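Local atomic coordinates of 4-alpha-glucanotransferase (Aquifex aeolicus, PDB entry 1TZ7), a protein that is an amylomaltase, also called D-enzyme, an enzyme of the 4-alpha-glucanotransferase family built on a beta/alpha barrel with helical and small-sheet additions. Residues Leu127-Phe132 / Phe195-Phe200; His307-Glu312 / Gly327-Ala332. All blocks are in the same frame, centred on the assembly; numbering follows the deposited sequence.

Contact 1: residues Leu127-Phe132 / Phe195-Phe200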
ATOM      1  N   LEU A 127     -19.173  -9.304 -13.260  1.00 29.98           N
ATOM      2  CA  LEU A 127     -19.070 -10.670 -12.746  1.00 33.35           C
ATOM      3  C   LEU A 127     -19.602 -10.760 -11.317  1.00 31.60           C
ATOM      4  O   LEU A 127     -20.217 -11.749 -10.945  1.00 20.10           O
ATOM      5  CB  LEU A 127     -17.616 -11.154 -12.783  1.00 35.79           C
ATOM      6  CG  LEU A 127     -17.017 -11.438 -14.165  1.00 34.60           C
ATOM      7  CD1 LEU A 127     -15.574 -11.883 -14.022  1.00 40.50           C
ATOM      8  CD2 LEU A 127     -17.828 -12.487 -14.918  1.00 49.60           C
ATOM      9  N   LEU A 128     -19.355  -9.715 -10.526  1.00 31.94           N
ATOM     10  CA  LEU A 128     -19.744  -9.702  -9.113  1.00 31.10           C
ATOM     11  C   LEU A 128     -21.231  -9.382  -8.948  1.00 33.50           C
ATOM     12  O   LEU A 128     -21.865  -9.830  -7.995  1.00 32.67           O
ATOM     13  CB  LEU A 128     -18.898  -8.683  -8.333  1.00 29.29           C
ATOM     14  CG  LEU A 128     -17.460  -9.118  -8.016  1.00 27.27           C
ATOM     15  CD1 LEU A 128     -16.600  -7.920  -7.649  1.00 30.55           C
ATOM     16  CD2 LEU A 128     -17.444 -10.150  -6.899  1.00 34.27           C
ATOM     17  N   GLU A 129     -21.778  -8.603  -9.878  1.00 33.33           N
ATOM     18  CA  GLU A 129     -23.212  -8.320  -9.898  1.00 35.33           C
ATOM     19  C   GLU A 129     -23.980  -9.589 -10.220  1.00 35.53           C
ATOM     20  O   GLU A 129     -25.026  -9.858  -9.635  1.00 28.53           O
ATOM     21  CB  GLU A 129     -23.532  -7.237 -10.939  1.00 36.05           C
ATOM     22  CG  GLU A 129     -23.166  -5.825 -10.502  1.00 41.30           C
ATOM     23  CD  GLU A 129     -24.183  -5.217  -9.558  1.00 35.01           C
ATOM     24  OE1 GLU A 129     -25.218  -5.862  -9.294  1.00 54.48           O
ATOM     25  OE2 GLU A 129     -23.945  -4.092  -9.077  1.00 41.45           O
ATOM     26  N   LYS A 130     -23.445 -10.369 -11.155  1.00 35.45           N
ATOM     27  CA  LYS A 130     -24.068 -11.616 -11.583  1.00 39.79           C
ATOM     28  C   LYS A 130     -23.958 -12.678 -10.488  1.00 37.68           C
ATOM     29  O   LYS A 130     -24.880 -13.465 -10.279  1.00 33.98           O
ATOM     30  CB  LYS A 130     -23.401 -12.120 -12.870  1.00 39.65           C
ATOM     31  CG  LYS A 130     -24.169 -13.218 -13.584  1.00 52.20           C
ATOM     32  CD  LYS A 130     -23.723 -13.354 -15.048  1.00 62.73           C
ATOM     33  CE  LYS A 130     -24.390 -12.305 -15.946  1.00 66.37           C
ATOM     34  NZ  LYS A 130     -25.069 -12.922 -17.126  1.00 64.03           N
ATOM     35  N   ALA A 131     -22.824 -12.686  -9.791  1.00 34.39           N
ATOM     36  CA  ALA A 131     -22.584 -13.652  -8.720  1.00 38.51           C
ATOM     37  C   ALA A 131     -23.500 -13.386  -7.529  1.00 37.79           C
ATOM     38  O   ALA A 131     -23.967 -14.316  -6.876  1.00 38.31           O
ATOM     39  CB  ALA A 131     -21.121 -13.601  -8.281  1.00 36.02           C
ATOM     40  N   PHE A 132     -23.753 -12.109  -7.258  1.00 37.12           N
ATOM     41  CA  PHE A 132     -24.605 -11.711  -6.142  1.00 40.52           C
ATOM     42  C   PHE A 132     -26.058 -12.158  -6.360  1.00 42.82           C
ATOM     43  O   PHE A 132     -26.768 -12.453  -5.402  1.00 45.14           O
ATOM     44  CB  PHE A 132     -24.551 -10.194  -5.952  1.00 37.72           C
ATOM     45  CG  PHE A 132     -25.358  -9.702  -4.786  1.00 44.03           C
ATOM     46  CD1 PHE A 132     -25.046 -10.096  -3.493  1.00 39.82           C
ATOM     47  CD2 PHE A 132     -26.434  -8.841  -4.979  1.00 39.87           C
ATOM     48  CE1 PHE A 132     -25.788  -9.644  -2.418  1.00 38.47           C
ATOM     49  CE2 PHE A 132     -27.176  -8.388  -3.907  1.00 38.54           C
ATOM     50  CZ  PHE A 132     -26.853  -8.789  -2.626  1.00 49.62           C
ATOM     51  N   PHE A 195     -26.988  -2.282  -0.317  1.00 25.16           N
ATOM     52  CA  PHE A 195     -26.117  -2.355   0.849  1.00 28.84           C
ATOM     53  C   PHE A 195     -25.446  -3.721   0.910  1.00 30.95           C
ATOM     54  O   PHE A 195     -24.233  -3.818   1.078  1.00 21.66           O
ATOM     55  CB  PHE A 195     -26.927  -2.095   2.132  1.00 30.34           C
ATOM     56  CG  PHE A 195     -26.206  -2.476   3.404  1.00 27.17           C
ATOM     57  CD1 PHE A 195     -25.295  -1.606   3.993  1.00 26.76           C
ATOM     58  CD2 PHE A 195     -26.452  -3.699   4.019  1.00 32.50           C
ATOM     59  CE1 PHE A 195     -24.640  -1.954   5.164  1.00 32.20           C
ATOM     60  CE2 PHE A 195     -25.797  -4.049   5.191  1.00 39.10           C
ATOM     61  CZ  PHE A 195     -24.892  -3.177   5.761  1.00 29.59           C
ATOM     62  N   TYR A 196     -26.242  -4.771   0.751  1.00 25.55           N
ATOM     63  CA  TYR A 196     -25.756  -6.131   0.937  1.00 30.67           C
ATOM     64  C   TYR A 196     -24.907  -6.612  -0.245  1.00 31.65           C
ATOM     65  O   TYR A 196     -24.108  -7.537  -0.101  1.00 31.56           O
ATOM     66  CB  TYR A 196     -26.927  -7.091   1.174  1.00 34.14           C
ATOM     67  CG  TYR A 196     -27.274  -7.265   2.636  1.00 29.53           C
ATOM     68  CD1 TYR A 196     -26.431  -7.966   3.492  1.00 41.40           C
ATOM     69  CD2 TYR A 196     -28.439  -6.722   3.165  1.00 44.25           C
ATOM     70  CE1 TYR A 196     -26.740  -8.127   4.836  1.00 47.74           C
ATOM     71  CE2 TYR A 196     -28.759  -6.877   4.509  1.00 50.51           C
ATOM     72  CZ  TYR A 196     -27.904  -7.581   5.338  1.00 53.31           C
ATOM     73  OH  TYR A 196     -28.212  -7.739   6.668  1.00 57.96           O
ATOM     74  N   PHE A 197     -25.078  -5.985  -1.411  1.00 28.90           N
ATOM     75  CA  PHE A 197     -24.195  -6.256  -2.546  1.00 25.44           C
ATOM     76  C   PHE A 197     -22.776  -5.824  -2.214  1.00 24.21           C
ATOM     77  O   PHE A 197     -21.821  -6.504  -2.557  1.00 19.16           O
ATOM     78  CB  PHE A 197     -24.672  -5.528  -3.814  1.00 29.23           C
ATOM     79  CG  PHE A 197     -23.622  -5.461  -4.904  1.00 27.41           C
ATOM     80  CD1 PHE A 197     -23.362  -6.568  -5.708  1.00 22.54           C
ATOM     81  CD2 PHE A 197     -22.885  -4.298  -5.112  1.00 31.70           C
ATOM     82  CE1 PHE A 197     -22.388  -6.512  -6.711  1.00 26.97           C
ATOM     83  CE2 PHE A 197     -21.911  -4.240  -6.113  1.00 32.31           C
ATOM     84  CZ  PHE A 197     -21.666  -5.349  -6.909  1.00 26.90           C
ATOM     85  N   HIS A 198     -22.651  -4.687  -1.542  1.00 25.90           N
ATOM     86  CA  HIS A 198     -21.345  -4.118  -1.247  1.00 27.70           C
ATOM     87  C   HIS A 198     -20.641  -4.827  -0.101  1.00 24.21           C
ATOM     88  O   HIS A 198     -19.416  -4.885  -0.070  1.00 21.71           O
ATOM     89  CB  HIS A 198     -21.466  -2.624  -0.986  1.00 27.16           C
ATOM     90  CG  HIS A 198     -21.777  -1.845  -2.217  1.00 35.44           C
ATOM     91  ND1 HIS A 198     -20.952  -1.850  -3.320  1.00 37.33           N
ATOM     92  CD2 HIS A 198     -22.841  -1.075  -2.544  1.00 41.38           C
ATOM     93  CE1 HIS A 198     -21.483  -1.100  -4.267  1.00 47.74           C
ATOM     94  NE2 HIS A 198     -22.629  -0.618  -3.822  1.00 36.34           N
ATOM     95  N   VAL A 199     -21.406  -5.386   0.836  1.00 25.97           N
ATOM     96  CA  VAL A 199     -20.802  -6.248   1.861  1.00 32.51           C
ATOM     97  C   VAL A 199     -20.389  -7.586   1.241  1.00 19.06           C
ATOM     98  O   VAL A 199     -19.362  -8.140   1.590  1.00 21.97           O
ATOM     99  CB  VAL A 199     -21.748  -6.489   3.119  1.00 33.69           C
ATOM    100  CG1 VAL A 199     -22.668  -5.303   3.353  1.00 24.42           C
ATOM    101  CG2 VAL A 199     -22.534  -7.767   2.975  1.00 38.25           C
ATOM    102  N   PHE A 200     -21.200  -8.080   0.300  1.00 19.86           N
ATOM    103  CA  PHE A 200     -20.887  -9.317  -0.430  1.00 19.15           C
ATOM    104  C   PHE A 200     -19.565  -9.194  -1.185  1.00 27.31           C
ATOM    105  O   PHE A 200     -18.769 -10.124  -1.199  1.00 25.56           O
ATOM    106  CB  PHE A 200     -22.018  -9.664  -1.413  1.00 27.37           C
ATOM    107  CG  PHE A 200     -21.632 -10.690  -2.454  1.00 25.67           C
ATOM    108  CD1 PHE A 200     -21.603 -12.042  -2.140  1.00 31.93           C
ATOM    109  CD2 PHE A 200     -21.295 -10.298  -3.748  1.00 28.10           C
ATOM    110  CE1 PHE A 200     -21.247 -12.988  -3.098  1.00 22.02           C
ATOM    111  CE2 PHE A 200     -20.938 -11.240  -4.704  1.00 27.45           C
ATOM    112  CZ  PHE A 200     -20.914 -12.584  -4.378  1.00 21.59           C
TER

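Contact 2: residues His307-Glu312 / Gly327-Ala332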
ATOM      1  N   HIS A 307       4.778   7.934   5.013  1.00 29.50           N
ATOM      2  CA  HIS A 307       5.048   9.283   5.509  1.00 23.74           C
ATOM      3  C   HIS A 307       5.155   9.307   7.052  1.00 27.13           C
ATOM      4  O   HIS A 307       4.490  10.109   7.727  1.00 31.09           O
ATOM      5  CB  HIS A 307       3.967  10.267   5.029  1.00 26.08           C
ATOM      6  CG  HIS A 307       4.363  11.701   5.172  1.00 23.71           C
ATOM      7  ND1 HIS A 307       5.584  12.179   4.744  1.00 27.26           N
ATOM      8  CD2 HIS A 307       3.712  12.760   5.711  1.00 26.60           C
ATOM      9  CE1 HIS A 307       5.665  13.472   5.005  1.00 24.62           C
ATOM     10  NE2 HIS A 307       4.542  13.851   5.590  1.00 27.29           N
ATOM     11  N   PHE A 308       5.998   8.426   7.591  1.00 28.26           N
ATOM     12  CA  PHE A 308       6.161   8.286   9.039  1.00 28.22           C
ATOM     13  C   PHE A 308       6.471   9.630   9.723  1.00 31.83           C
ATOM     14  O   PHE A 308       6.046   9.870  10.836  1.00 27.24           O
ATOM     15  CB  PHE A 308       7.274   7.281   9.355  1.00 28.94           C
ATOM     16  CG  PHE A 308       7.573   7.151  10.817  1.00 22.82           C
ATOM     17  CD1 PHE A 308       6.839   6.284  11.614  1.00 28.02           C
ATOM     18  CD2 PHE A 308       8.585   7.907  11.407  1.00 32.14           C
ATOM     19  CE1 PHE A 308       7.108   6.165  12.969  1.00 29.61           C
ATOM     20  CE2 PHE A 308       8.856   7.788  12.773  1.00 29.64           C
ATOM     21  CZ  PHE A 308       8.118   6.918  13.547  1.00 32.79           C
ATOM     22  N   ARG A 309       7.215  10.494   9.041  1.00 26.16           N
ATOM     23  CA  ARG A 309       7.646  11.760   9.633  1.00 26.74           C
ATOM     24  C   ARG A 309       6.445  12.651  10.010  1.00 24.13           C
ATOM     25  O   ARG A 309       6.561  13.540  10.852  1.00 27.32           O
ATOM     26  CB  ARG A 309       8.586  12.509   8.676  1.00 32.03           C
ATOM     27  CG  ARG A 309       7.881  13.198   7.504  1.00 32.44           C
ATOM     28  CD  ARG A 309       7.622  14.677   7.719  1.00 24.75           C
ATOM     29  NE  ARG A 309       8.861  15.427   7.969  1.00 31.28           N
ATOM     30  CZ  ARG A 309       9.169  16.022   9.133  1.00 27.71           C
ATOM     31  NH1 ARG A 309      10.315  16.671   9.260  1.00 40.81           N
ATOM     32  NH2 ARG A 309       8.333  15.963  10.166  1.00 34.12           N
ATOM     33  N   GLY A 310       5.297  12.399   9.378  1.00 26.11           N
ATOM     34  CA  GLY A 310       4.069  13.116   9.692  1.00 22.92           C
ATOM     35  C   GLY A 310       3.565  12.913  11.124  1.00 26.50           C
ATOM     36  O   GLY A 310       2.764  13.701  11.616  1.00 26.96           O
ATOM     37  N   PHE A 311       4.028  11.851  11.785  1.00 27.48           N
ATOM     38  CA  PHE A 311       3.644  11.586  13.174  1.00 26.91           C
ATOM     39  C   PHE A 311       4.416  12.491  14.143  1.00 28.22           C
ATOM     40  O   PHE A 311       3.999  12.693  15.279  1.00 28.51           O
ATOM     41  CB  PHE A 311       3.881  10.116  13.524  1.00 30.75           C
ATOM     42  CG  PHE A 311       2.983   9.156  12.775  1.00 27.25           C
ATOM     43  CD1 PHE A 311       3.523   8.182  11.946  1.00 29.85           C
ATOM     44  CD2 PHE A 311       1.600   9.226  12.905  1.00 30.11           C
ATOM     45  CE1 PHE A 311       2.702   7.299  11.257  1.00 35.42           C
ATOM     46  CE2 PHE A 311       0.779   8.346  12.215  1.00 29.65           C
ATOM     47  CZ  PHE A 311       1.336   7.380  11.392  1.00 30.87           C
ATOM     48  N   GLU A 312       5.538  13.035  13.678  1.00 24.51           N
ATOM     49  CA  GLU A 312       6.281  14.046  14.439  1.00 25.85           C
ATOM     50  C   GLU A 312       5.806  15.452  14.083  1.00 25.90           C
ATOM     51  O   GLU A 312       5.545  16.265  14.959  1.00 25.49           O
ATOM     52  CB  GLU A 312       7.786  13.919  14.160  1.00 27.04           C
ATOM     53  CG  GLU A 312       8.666  14.767  15.081  1.00 32.12           C
ATOM     54  CD  GLU A 312       8.852  16.194  14.573  1.00 42.30           C
ATOM     55  OE1 GLU A 312       8.915  17.127  15.409  1.00 39.07           O
ATOM     56  OE2 GLU A 312       8.931  16.383  13.342  1.00 36.07           O
ATOM     57  N   GLY A 327       2.528  26.763   3.164  1.00 40.48           N
ATOM     58  CA  GLY A 327       2.134  25.939   4.293  1.00 37.64           C
ATOM     59  C   GLY A 327       2.994  26.187   5.521  1.00 40.26           C
ATOM     60  O   GLY A 327       3.721  27.180   5.596  1.00 31.17           O
ATOM     61  N   ARG A 328       2.906  25.278   6.486  1.00 38.36           N
ATOM     62  CA  ARG A 328       3.755  25.324   7.672  1.00 35.14           C
ATOM     63  C   ARG A 328       3.833  23.957   8.333  1.00 34.88           C
ATOM     64  O   ARG A 328       2.947  23.129   8.171  1.00 23.93           O
ATOM     65  CB  ARG A 328       3.222  26.346   8.672  1.00 40.63           C
ATOM     66  CG  ARG A 328       1.755  26.134   9.064  1.00 45.45           C
ATOM     67  CD  ARG A 328       1.410  26.640  10.472  1.00 50.64           C
ATOM     68  NE  ARG A 328       0.185  27.318  10.482  1.00 62.11           N
ATOM     69  CZ  ARG A 328      -1.006  26.878  10.885  1.00 71.74           C
ATOM     70  NH1 ARG A 328      -1.219  25.702  11.487  1.00 74.45           N
ATOM     71  NH2 ARG A 328      -1.995  27.707  10.735  1.00 71.10           N
ATOM     72  N   TRP A 329       4.900  23.729   9.080  1.00 29.11           N
ATOM     73  CA  TRP A 329       5.050  22.501   9.832  1.00 29.28           C
ATOM     74  C   TRP A 329       4.257  22.581  11.132  1.00 26.51           C
ATOM     75  O   TRP A 329       4.416  23.515  11.909  1.00 31.94           O
ATOM     76  CB  TRP A 329       6.522  22.226  10.123  1.00 33.55           C
ATOM     77  CG  TRP A 329       7.291  21.745   8.915  1.00 28.59           C
ATOM     78  CD1 TRP A 329       8.265  22.425   8.234  1.00 30.85           C
ATOM     79  CD2 TRP A 329       7.146  20.486   8.249  1.00 29.25           C
ATOM     80  NE1 TRP A 329       8.731  21.662   7.188  1.00 28.75           N
ATOM     81  CE2 TRP A 329       8.062  20.467   7.175  1.00 26.44           C
ATOM     82  CE3 TRP A 329       6.331  19.363   8.450  1.00 27.23           C
ATOM     83  CZ2 TRP A 329       8.185  19.374   6.311  1.00 28.39           C
ATOM     84  CZ3 TRP A 329       6.458  18.278   7.586  1.00 25.61           C
ATOM     85  CH2 TRP A 329       7.377  18.297   6.533  1.00 31.91           C
ATOM     86  N   VAL A 330       3.396  21.593  11.351  1.00 28.85           N
ATOM     87  CA  VAL A 330       2.587  21.522  12.559  1.00 34.04           C
ATOM     88  C   VAL A 330       2.898  20.234  13.319  1.00 33.56           C
ATOM     89  O   VAL A 330       2.812  19.137  12.762  1.00 31.47           O
ATOM     90  CB  VAL A 330       1.084  21.549  12.226  1.00 34.24           C
ATOM     91  CG1 VAL A 330       0.247  21.507  13.505  1.00 43.22           C
ATOM     92  CG2 VAL A 330       0.740  22.789  11.394  1.00 36.43           C
ATOM     93  N   LYS A 331       3.258  20.373  14.592  1.00 29.88           N
ATOM     94  CA  LYS A 331       3.644  19.225  15.416  1.00 33.25           C
ATOM     95  C   LYS A 331       2.453  18.305  15.652  1.00 24.05           C
ATOM     96  O   LYS A 331       1.356  18.764  15.947  1.00 28.38           O
ATOM     97  CB  LYS A 331       4.216  19.696  16.761  1.00 34.67           C
ATOM     98  CG  LYS A 331       5.527  20.495  16.642  1.00 50.54           C
ATOM     99  CD  LYS A 331       6.721  19.583  16.369  1.00 71.68           C
ATOM    100  CE  LYS A 331       8.025  20.379  16.260  1.00 75.56           C
ATOM    101  NZ  LYS A 331       8.894  19.893  15.146  1.00 68.17           N
ATOM    102  N   ALA A 332       2.685  17.000  15.502  1.00 24.03           N
ATOM    103  CA  ALA A 332       1.695  15.979  15.843  1.00 30.85           C
ATOM    104  C   ALA A 332       2.184  15.171  17.065  1.00 30.54           C
ATOM    105  O   ALA A 332       3.372  15.141  17.350  1.00 26.82           O
ATOM    106  CB  ALA A 332       1.470  15.047  14.642  1.00 27.00           C
TER

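Contact 1: residues Leu127-Phe132 / Phe195-Phe200
The helix segments that bring Phe132 onto Phe197 and Phe200 run at 112° to each other, with axes 10.4 Å apart at closest approach and three phenylalanine rings packed between them. Phe132 is the centre of this aromatic cluster, which joins two helices of the largely helical region between barrel strands 60-62 and 222-227. The backbone of Phe197 lies directly over one face of the Phe132 ring, its CA 3.7 Å from the Phe132 centroid in a CH-pi contact. With CG anti to its own backbone N, the Phe197 side chain reaches back toward helix 117-133 and presents its edge to the Phe132 face, an offset edge-to-face pair with planes at 77°. Phe200 meets Phe132 obliquely instead, Phe200 CG being 3.6 Å from Phe132 CD1, while Ala131 CB touches the rim of the Phe200 ring at CZ, 4.0 Å away. Bent at chi2 (-79°), Glu129 stacks its carboxylate almost parallel on a face of Phe197, with Glu129 OE2 3.4 Å from Phe197 CZ. Glu129 OE1 forms a salt bridge with Arg194, which also makes a cation-pi contact with Phe197, so the charge beside the ring is probably largely offset. No hydrogen bond links the segments. Helix 138-147 adds Phe138 against Phe132 and Leu141 against Val199 and Phe200, and helix 149-165 packs Ala156 on Phe195 and His198.

Contact 2: residues His307-Glu312 / Gly327-Ala332
Arg309 and Glu312 turn their ends toward Trp329 and Lys331 through different torsions: Arg309 holds CG between its backbone N and carbonyl carbon (chi1 76°) and folds again at chi2 and chi3, whereas Glu312 has CG anti to the backbone N (chi1 -170°) and bends at chi2. The outcome is a three-residue salt-bridge network with a cation-pi contact on its flank, where a 3-10 turn meets the edge strand 328-331 of a small antiparallel sheet. Arg309 crosses Trp329 at about a right angle, with its guanidinium tilted over the six-membered ring; Arg309 CZ lies 4.2 Å from that centroid, off-centre, and Arg309 NE is 3.5 Å from Trp329 CH2. The same guanidinium is gripped by Phe357 O at NE and by Ala313 O at NH2, which fixes its rotation, and NH2 also reaches Glu312 OE2 at 3.3 Å. Glu312 and Lys331 run side by side. Lys331 NZ takes the syn lone pair of Glu312 OE1 at 2.8 Å, leaving the carboxylate between two cations. Along the backbone, Ala332 N donates to Glu312 O (3.0 Å, 163° at the hydrogen), carrying on the antiparallel register that pairs Val330 with Tyr314, though the donor stands above the carbonyl plane. Beside it, Ala332 CB rests 3.6 Å from Gly310 O.

Followed from the N terminus, the chain lays down barrel strands 23-27 and 60-62 before helix 117-133, and contact 1 then closes a largely helical excursion by bringing that helix against 192-218, which leads into barrel strand 222-227. Contact 2 opens later, just after barrel strand 302-305, and closes a much shorter excursion of 14 residues containing strand 313-318. The two loops neither nest nor cross: they follow in series, on opposite sides of the chain's centre, with centres 40 Å apart. Contact 1 joins two helices of the helical region between barrel strands 60-62 and 222-227, whereas contact 2 joins the exit of a barrel strand to the edge of the antiparallel sheet.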